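Phosphodiesterase (Candida albicans, PDB 6CPU) is a largely helical phosphodiesterase of the HD superfamily and carries zinc and magnesium ions. Local coordinates at residues A[121-124]-A[128-131]; A[237-242]-A[254-259]; A[362-367]-A[489-494]. All coordinates share one frame; numbering follows the deposited sequence.

Contact 1 (A[121-124]-A[128-131]); sequences KELL and ISRV
Ser-129 and Arg-130 each take hold of one of the last carbonyls of helix 110-124. With its hydroxyl turned anti to the backbone N (chi1 -174°), Ser-129 reaches out from the next helix and donates OG to Leu-123 O at 2.7 Å. The bond arrives well off the carbonyl direction, with a C=O...OG angle of 118° and the donor tilted from the carbonyl plane. Arg-130 works differently. Its CG and CD pass Leu-124 O, both at 3.3 Å, and the bend at chi3 beyond them lets NH1 return to the same oxygen at 2.8 Å. That bond is close to straight, 162° at the hydrogen, and the oxygen lies at the edge of the guanidinium, near its plane. Helices 110-124 and 127-135 follow each other with only two residues between them, and side chains of the second bind carbonyls at the C-terminal end of the first. Asn-133 also donates to Leu-123 O. Two carboxylates hold the rest of the guanidinium, Asp-41 at NE and Asp-505 at NH2, so its rotation is probably well fixed. Apolar contact is slight here, with Leu-124 CD2 4.3 Å from Arg-130 CG.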
loop_
_atom_site.group_PDB
_atom_site.type_symbol
_atom_site.label_atom_id
_atom_site.label_comp_id
_atom_site.label_asym_id
_atom_site.label_seq_id
_atom_site.Cartn_x
_atom_site.Cartn_y
_atom_site.Cartn_z
ATOM N N LYS A 121 20.754 15.183 -0.107
ATOM C CA LYS A 121 20.164 15.708 1.121
ATOM C C LYS A 121 19.272 16.920 0.850
ATOM O O LYS A 121 18.162 17.011 1.378
ATOM C CB LYS A 121 21.234 16.087 2.134
ATOM C CG LYS A 121 20.645 16.542 3.456
ATOM C CD LYS A 121 21.649 16.421 4.581
ATOM C CE LYS A 121 20.974 16.471 5.940
ATOM N NZ LYS A 121 20.366 17.805 6.173
ATOM N N GLU A 122 19.767 17.842 0.030
ATOM C CA GLU A 122 19.032 19.062 -0.305
ATOM C C GLU A 122 17.685 18.741 -0.960
ATOM O O GLU A 122 16.700 19.438 -0.738
ATOM C CB GLU A 122 19.871 19.972 -1.215
ATOM C CG GLU A 122 20.931 20.789 -0.473
ATOM C CD GLU A 122 22.023 21.364 -1.381
ATOM O OE1 GLU A 122 21.828 21.436 -2.622
ATOM O OE2 GLU A 122 23.090 21.754 -0.847
ATOM N N LEU A 123 17.638 17.661 -1.735
ATOM C CA LEU A 123 16.411 17.257 -2.427
ATOM C C LEU A 123 15.470 16.371 -1.597
ATOM O O LEU A 123 14.277 16.294 -1.890
ATOM C CB LEU A 123 16.771 16.548 -3.730
ATOM C CG LEU A 123 17.503 17.444 -4.738
ATOM C CD1 LEU A 123 18.150 16.613 -5.833
ATOM C CD2 LEU A 123 16.557 18.470 -5.348
ATOM N N LEU A 124 15.989 15.705 -0.569
ATOM C CA LEU A 124 15.192 14.766 0.221
ATOM C C LEU A 124 14.578 15.363 1.470
ATOM O O LEU A 124 13.631 14.830 1.984
ATOM C CB LEU A 124 16.035 13.566 0.653
ATOM C CG LEU A 124 16.360 12.577 -0.468
ATOM C CD1 LEU A 124 17.451 11.625 -0.004
ATOM C CD2 LEU A 124 15.142 11.803 -0.920
ATOM N N ILE A 128 7.607 18.163 -0.034
ATOM C CA ILE A 128 7.145 18.634 -1.324
ATOM C C ILE A 128 8.235 18.428 -2.366
ATOM O O ILE A 128 7.935 18.047 -3.496
ATOM C CB ILE A 128 6.688 20.119 -1.268
ATOM C CG1 ILE A 128 5.630 20.306 -0.168
ATOM C CG2 ILE A 128 6.152 20.569 -2.611
ATOM C CD1 ILE A 128 4.337 19.547 -0.339
ATOM N N SER A 129 9.489 18.651 -1.984
ATOM C CA SER A 129 10.635 18.320 -2.841
ATOM C C SER A 129 10.627 16.821 -3.211
ATOM O O SER A 129 10.857 16.453 -4.371
ATOM C CB SER A 129 11.936 18.655 -2.124
ATOM O OG SER A 129 13.078 18.483 -2.945
ATOM N N ARG A 130 10.385 15.983 -2.215
ATOM C CA ARG A 130 10.404 14.518 -2.414
ATOM C C ARG A 130 9.357 14.056 -3.430
ATOM O O ARG A 130 9.645 13.241 -4.316
ATOM C CB ARG A 130 10.202 13.784 -1.104
ATOM C CG ARG A 130 11.393 13.813 -0.170
ATOM C CD ARG A 130 11.273 12.802 0.960
ATOM N NE ARG A 130 10.135 13.008 1.853
ATOM C CZ ARG A 130 10.097 13.863 2.874
ATOM N NH1 ARG A 130 11.116 14.674 3.137
ATOM N NH2 ARG A 130 8.997 13.915 3.624
ATOM N N VAL A 131 8.141 14.577 -3.313
ATOM C CA VAL A 131 7.063 14.216 -4.220
ATOM C C VAL A 131 7.399 14.694 -5.638
ATOM O O VAL A 131 7.151 13.987 -6.604
ATOM C CB VAL A 131 5.693 14.756 -3.734
ATOM C CG1 VAL A 131 4.604 14.458 -4.752
ATOM C CG2 VAL A 131 5.330 14.175 -2.367
#

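Contact 2 (A[237-242]-A[254-259]); sequences MIDYAI and NELLAF
Leu-256 has CG anti to its carbonyl carbon (chi1 -81°); CD1 continues the extended line from CA and CD2 branches off beside it, and both methyls meet helix 227-242. On that side Ile-242 likewise sets CG1 anti to the carbonyl carbon, and its extended chain aims CD1 back at the leucine. The two meet tip to tip, Ile-242 CD1 lying 3.9 Å from Leu-256 CD2. The other methyl of the leucine settles against the base of Asp-239: CD1 is 3.7 Å from Asp-239 CB, and the two side chains cross at about a right angle. Contact with the aspartate is therefore made mainly through its aliphatic part. Ile-238 touches more loosely, with CG2 4.3 Å from Leu-256 CD2. This is a helix-helix contact in the all-helical part of the fold, between helices 227-242 and 253-264, which are joined by the ten-residue connection 243-252. The two segments run at 127° to each other, and their axes come no closer than 11.1 Å, a wide spacing bridged by one leucine reaching among three residues of the facing helix. All four touching residues are buried. Helix 336-348 packs alongside, where Leu-343 touches Ile-238 and Leu-347 touches Phe-259; the Phe-259 ring also makes an edge-to-face contact with Trp-395.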
loop_
_atom_site.group_PDB
_atom_site.type_symbol
_atom_site.label_atom_id
_atom_site.label_comp_id
_atom_site.label_asym_id
_atom_site.label_seq_id
_atom_site.Cartn_x
_atom_site.Cartn_y
_atom_site.Cartn_z
ATOM N N MET A 237 -5.372 -11.757 7.474
ATOM C CA MET A 237 -6.339 -11.817 6.385
ATOM C C MET A 237 -5.934 -12.700 5.220
ATOM O O MET A 237 -6.743 -13.495 4.724
ATOM C CB MET A 237 -6.664 -10.409 5.919
ATOM C CG MET A 237 -7.468 -9.667 6.954
ATOM S SD MET A 237 -7.937 -8.014 6.448
ATOM C CE MET A 237 -6.463 -7.071 6.837
ATOM N N ILE A 238 -4.682 -12.593 4.788
ATOM C CA ILE A 238 -4.216 -13.398 3.668
ATOM C C ILE A 238 -4.033 -14.871 4.047
ATOM O O ILE A 238 -4.398 -15.752 3.266
ATOM C CB ILE A 238 -2.922 -12.825 3.052
ATOM C CG1 ILE A 238 -3.161 -11.394 2.548
ATOM C CG2 ILE A 238 -2.420 -13.714 1.931
ATOM C CD1 ILE A 238 -4.082 -11.267 1.353
ATOM N N ASP A 239 -3.471 -15.148 5.219
ATOM C CA ASP A 239 -3.325 -16.536 5.675
ATOM C C ASP A 239 -4.695 -17.215 5.716
ATOM O O ASP A 239 -4.844 -18.347 5.252
ATOM C CB ASP A 239 -2.648 -16.591 7.047
ATOM C CG ASP A 239 -2.278 -18.013 7.479
ATOM O OD1 ASP A 239 -2.017 -18.873 6.624
ATOM O OD2 ASP A 239 -2.220 -18.264 8.700
ATOM N N TYR A 240 -5.685 -16.496 6.235
ATOM C CA TYR A 240 -7.063 -16.989 6.374
ATOM C C TYR A 240 -7.675 -17.349 5.016
ATOM O O TYR A 240 -8.326 -18.380 4.874
ATOM C CB TYR A 240 -7.912 -15.929 7.078
ATOM C CG TYR A 240 -9.268 -16.396 7.573
ATOM C CD1 TYR A 240 -9.376 -17.224 8.686
ATOM C CD2 TYR A 240 -10.446 -15.979 6.948
ATOM C CE1 TYR A 240 -10.617 -17.643 9.155
ATOM C CE2 TYR A 240 -11.698 -16.391 7.416
ATOM C CZ TYR A 240 -11.770 -17.218 8.524
ATOM O OH TYR A 240 -13.003 -17.637 8.981
ATOM N N ALA A 241 -7.442 -16.492 4.021
ATOM C CA ALA A 241 -7.906 -16.729 2.665
ATOM C C ALA A 241 -7.193 -17.912 2.015
ATOM O O ALA A 241 -7.835 -18.738 1.367
ATOM C CB ALA A 241 -7.723 -15.478 1.826
ATOM N N ILE A 242 -5.873 -17.995 2.188
ATOM C CA ILE A 242 -5.079 -19.104 1.639
ATOM C C ILE A 242 -5.574 -20.457 2.181
ATOM O O ILE A 242 -5.686 -21.425 1.430
ATOM C CB ILE A 242 -3.567 -18.937 1.951
ATOM C CG1 ILE A 242 -2.977 -17.770 1.156
ATOM C CG2 ILE A 242 -2.785 -20.201 1.620
ATOM C CD1 ILE A 242 -1.602 -17.332 1.625
ATOM N N ASN A 254 6.534 -17.052 8.511
ATOM C CA ASN A 254 7.711 -16.257 8.130
ATOM C C ASN A 254 7.731 -15.856 6.661
ATOM O O ASN A 254 8.173 -14.756 6.324
ATOM C CB ASN A 254 9.022 -16.977 8.454
ATOM C CG ASN A 254 10.193 -16.014 8.553
ATOM O OD1 ASN A 254 10.112 -14.993 9.239
ATOM N ND2 ASN A 254 11.281 -16.326 7.875
ATOM N N GLU A 255 7.283 -16.767 5.803
ATOM C CA GLU A 255 7.225 -16.539 4.363
ATOM C C GLU A 255 6.183 -15.483 4.000
ATOM O O GLU A 255 6.441 -14.614 3.172
ATOM C CB GLU A 255 6.895 -17.855 3.674
ATOM C CG GLU A 255 7.017 -17.858 2.167
ATOM C CD GLU A 255 6.950 -19.272 1.606
ATOM O OE1 GLU A 255 7.390 -20.221 2.296
ATOM O OE2 GLU A 255 6.439 -19.432 0.484
ATOM N N LEU A 256 5.006 -15.564 4.615
ATOM C CA LEU A 256 3.981 -14.527 4.423
ATOM C C LEU A 256 4.432 -13.177 4.953
ATOM O O LEU A 256 4.259 -12.165 4.281
ATOM C CB LEU A 256 2.652 -14.912 5.067
ATOM C CG LEU A 256 1.755 -15.849 4.274
ATOM C CD1 LEU A 256 0.462 -16.090 5.041
ATOM C CD2 LEU A 256 1.459 -15.303 2.882
ATOM N N LEU A 257 5.032 -13.153 6.140
ATOM C CA LEU A 257 5.563 -11.895 6.670
ATOM C C LEU A 257 6.622 -11.273 5.754
ATOM O O LEU A 257 6.623 -10.062 5.550
ATOM C CB LEU A 257 6.111 -12.067 8.083
ATOM C CG LEU A 257 5.107 -12.329 9.216
ATOM C CD1 LEU A 257 5.834 -12.424 10.552
ATOM C CD2 LEU A 257 4.023 -11.273 9.302
ATOM N N ALA A 258 7.529 -12.080 5.198
ATOM C CA ALA A 258 8.536 -11.533 4.282
ATOM C C ALA A 258 7.870 -10.813 3.094
ATOM O O ALA A 258 8.259 -9.703 2.720
ATOM C CB ALA A 258 9.474 -12.637 3.779
ATOM N N PHE A 259 6.898 -11.477 2.488
ATOM C CA PHE A 259 6.120 -10.913 1.394
ATOM C C PHE A 259 5.472 -9.586 1.800
ATOM O O PHE A 259 5.525 -8.609 1.054
ATOM C CB PHE A 259 5.080 -11.944 0.936
ATOM C CG PHE A 259 3.941 -11.381 0.131
ATOM C CD1 PHE A 259 4.150 -10.812 -1.114
ATOM C CD2 PHE A 259 2.636 -11.456 0.610
ATOM C CE1 PHE A 259 3.094 -10.321 -1.858
ATOM C CE2 PHE A 259 1.579 -10.970 -0.129
ATOM C CZ PHE A 259 1.807 -10.394 -1.371
#

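Contact 3 (A[362-367]-A[489-494]); sequences IKFSAP and LLKSVI
Phe-364 reaches across to helix 470-495 and brings its ring up to Lys-491 and Ile-494, two residues less than one turn apart. The phenylalanine sits where helix 358-363 ends in a Schellman motif: Ser-365, with positive phi, is the C-prime residue, Ala-366 N returns to Met-361 O, and Ser-365 N returns to Ile-362 O. Phe-364 is the first residue to leave helical geometry, and it points its side chain at the neighbouring helix from this turn. Ala-366 stands at the N-cap position of helix 367-371. Chi1 of -69° sets Phe-364 CG anti to the carbonyl carbon and carries the ring out toward helix 470-495. CE2 and CZ take the lysine, whose aliphatic chain passes at about a right angle to the phenylalanine side chain; CE2 is 3.6 Å from Lys-491 CG and 3.7 Å from Lys-491 CD. Further out the lysine leads away from the aromatic residue, and its NZ forms a salt bridge with Glu-488 on its own helix, so the ring meets methylenes and the charge is answered nearby. CD1 and CE1 take the isoleucine, whose side chain crosses that of Phe-364 obliquely. Phe-360, one turn earlier, stacks with Phe-364 and also touches Lys-491 and Ile-494, so two aromatic residues pack on this part of the long helix. The isoleucine uses more than one branch: Phe-364 CD1 has Ile-494 CG2 at 3.8 Å and Ile-494 CD1 at 4.0 Å.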
loop_
_atom_site.group_PDB
_atom_site.type_symbol
_atom_site.label_atom_id
_atom_site.label_comp_id
_atom_site.label_asym_id
_atom_site.label_seq_id
_atom_site.Cartn_x
_atom_site.Cartn_y
_atom_site.Cartn_z
ATOM N N ILE A 362 -1.395 14.436 -15.092
ATOM C CA ILE A 362 -1.785 14.813 -16.460
ATOM C C ILE A 362 -1.508 16.300 -16.705
ATOM O O ILE A 362 -0.825 16.678 -17.662
ATOM C CB ILE A 362 -3.265 14.478 -16.721
ATOM C CG1 ILE A 362 -3.474 12.963 -16.749
ATOM C CG2 ILE A 362 -3.752 15.095 -18.032
ATOM C CD1 ILE A 362 -4.914 12.524 -16.566
ATOM N N LYS A 363 -2.017 17.152 -15.825
ATOM C CA LYS A 363 -1.951 18.595 -16.080
ATOM C C LYS A 363 -0.522 19.132 -16.063
ATOM O O LYS A 363 -0.213 20.071 -16.792
ATOM C CB LYS A 363 -2.852 19.355 -15.099
ATOM C CG LYS A 363 -4.332 18.999 -15.235
ATOM C CD LYS A 363 -4.975 19.535 -16.513
ATOM C CE LYS A 363 -6.457 19.174 -16.571
ATOM N NZ LYS A 363 -7.163 19.773 -17.740
ATOM N N PHE A 364 0.360 18.526 -15.262
ATOM C CA PHE A 364 1.747 18.944 -15.190
ATOM C C PHE A 364 2.703 18.082 -16.036
ATOM O O PHE A 364 3.916 18.233 -15.941
ATOM C CB PHE A 364 2.194 19.028 -13.728
ATOM C CG PHE A 364 1.536 20.159 -12.992
ATOM C CD1 PHE A 364 2.182 21.380 -12.850
ATOM C CD2 PHE A 364 0.228 20.033 -12.541
ATOM C CE1 PHE A 364 1.557 22.436 -12.200
ATOM C CE2 PHE A 364 -0.411 21.092 -11.906
ATOM C CZ PHE A 364 0.258 22.289 -11.739
ATOM N N SER A 365 2.146 17.222 -16.883
ATOM C CA SER A 365 2.941 16.464 -17.877
ATOM C C SER A 365 4.034 15.630 -17.198
ATOM O O SER A 365 5.173 15.578 -17.657
ATOM C CB SER A 365 3.550 17.414 -18.923
ATOM O OG SER A 365 2.541 18.071 -19.675
ATOM N N ALA A 366 3.664 14.954 -16.120
ATOM C CA ALA A 366 4.582 14.081 -15.422
ATOM C C ALA A 366 5.007 12.949 -16.373
ATOM O O ALA A 366 4.186 12.464 -17.153
ATOM C CB ALA A 366 3.919 13.489 -14.191
ATOM N N PRO A 367 6.284 12.547 -16.321
ATOM C CA PRO A 367 6.753 11.473 -17.191
ATOM C C PRO A 367 5.833 10.260 -17.259
ATOM O O PRO A 367 5.548 9.774 -18.357
ATOM C CB PRO A 367 8.123 11.162 -16.598
ATOM C CG PRO A 367 8.632 12.559 -16.286
ATOM C CD PRO A 367 7.427 13.238 -15.689
ATOM N N LEU A 489 0.180 22.583 -2.609
ATOM C CA LEU A 489 1.443 23.250 -2.348
ATOM C C LEU A 489 2.485 22.895 -3.429
ATOM O O LEU A 489 3.252 23.744 -3.864
ATOM C CB LEU A 489 1.932 22.870 -0.954
ATOM C CG LEU A 489 2.984 23.688 -0.239
ATOM C CD1 LEU A 489 2.649 25.180 -0.234
ATOM C CD2 LEU A 489 3.088 23.166 1.189
ATOM N N LEU A 490 2.501 21.636 -3.862
ATOM C CA LEU A 490 3.397 21.230 -4.949
ATOM C C LEU A 490 3.087 21.973 -6.250
ATOM O O LEU A 490 3.994 22.454 -6.909
ATOM C CB LEU A 490 3.291 19.731 -5.175
ATOM C CG LEU A 490 4.141 19.182 -6.322
ATOM C CD1 LEU A 490 5.600 19.542 -6.167
ATOM C CD2 LEU A 490 3.930 17.671 -6.386
ATOM N N LYS A 491 1.808 22.068 -6.601
ATOM C CA LYS A 491 1.384 22.850 -7.767
ATOM C C LYS A 491 1.866 24.308 -7.679
ATOM O O LYS A 491 2.376 24.866 -8.654
ATOM C CB LYS A 491 -0.131 22.826 -7.921
ATOM C CG LYS A 491 -0.757 21.492 -8.298
ATOM C CD LYS A 491 -2.199 21.739 -8.706
ATOM C CE LYS A 491 -3.135 20.596 -8.387
ATOM N NZ LYS A 491 -4.541 21.095 -8.342
ATOM N N SER A 492 1.725 24.919 -6.510
ATOM C CA SER A 492 2.187 26.302 -6.330
ATOM C C SER A 492 3.705 26.432 -6.468
ATOM O O SER A 492 4.195 27.390 -7.063
ATOM C CB SER A 492 1.682 26.876 -5.000
ATOM O OG SER A 492 0.262 26.875 -4.986
ATOM N N VAL A 493 4.463 25.451 -5.969
ATOM C CA VAL A 493 5.913 25.459 -6.143
ATOM C C VAL A 493 6.258 25.390 -7.633
ATOM O O VAL A 493 7.109 26.130 -8.113
ATOM C CB VAL A 493 6.598 24.263 -5.415
ATOM C CG1 VAL A 493 8.059 24.135 -5.825
ATOM C CG2 VAL A 493 6.477 24.392 -3.913
ATOM N N ILE A 494 5.630 24.471 -8.362
ATOM C CA ILE A 494 5.933 24.331 -9.788
ATOM C C ILE A 494 5.565 25.611 -10.557
ATOM O O ILE A 494 6.331 26.079 -11.403
ATOM C CB ILE A 494 5.223 23.126 -10.410
ATOM C CG1 ILE A 494 5.756 21.831 -9.765
ATOM C CG2 ILE A 494 5.448 23.110 -11.921
ATOM C CD1 ILE A 494 4.818 20.658 -9.915
#

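Overall arrangement
Contacts 1 and 3 are neighbours on one side of the chain's centre, about 15 Å between centres, and they touch directly: Ile-128 and Val-131 of segment 128-131, which take no part in the pairing with 121-124, pack on helix 470-495, with Val-131 CG1 3.7 Å from Leu-490 CD2. That helix thus meets helix 127-135 as well as the turn at Phe-364. Contact 2 lies across the chain's centre from both, about 34 Å from contact 1 and 38 Å from contact 3, centre to centre, and touches neither. None of the three supplies a zinc ligand; His-278, His-349, Asp-350 and Asp-462 do that. Helix 336-348, which packs beside contact 2, ends just before His-349 and Asp-350.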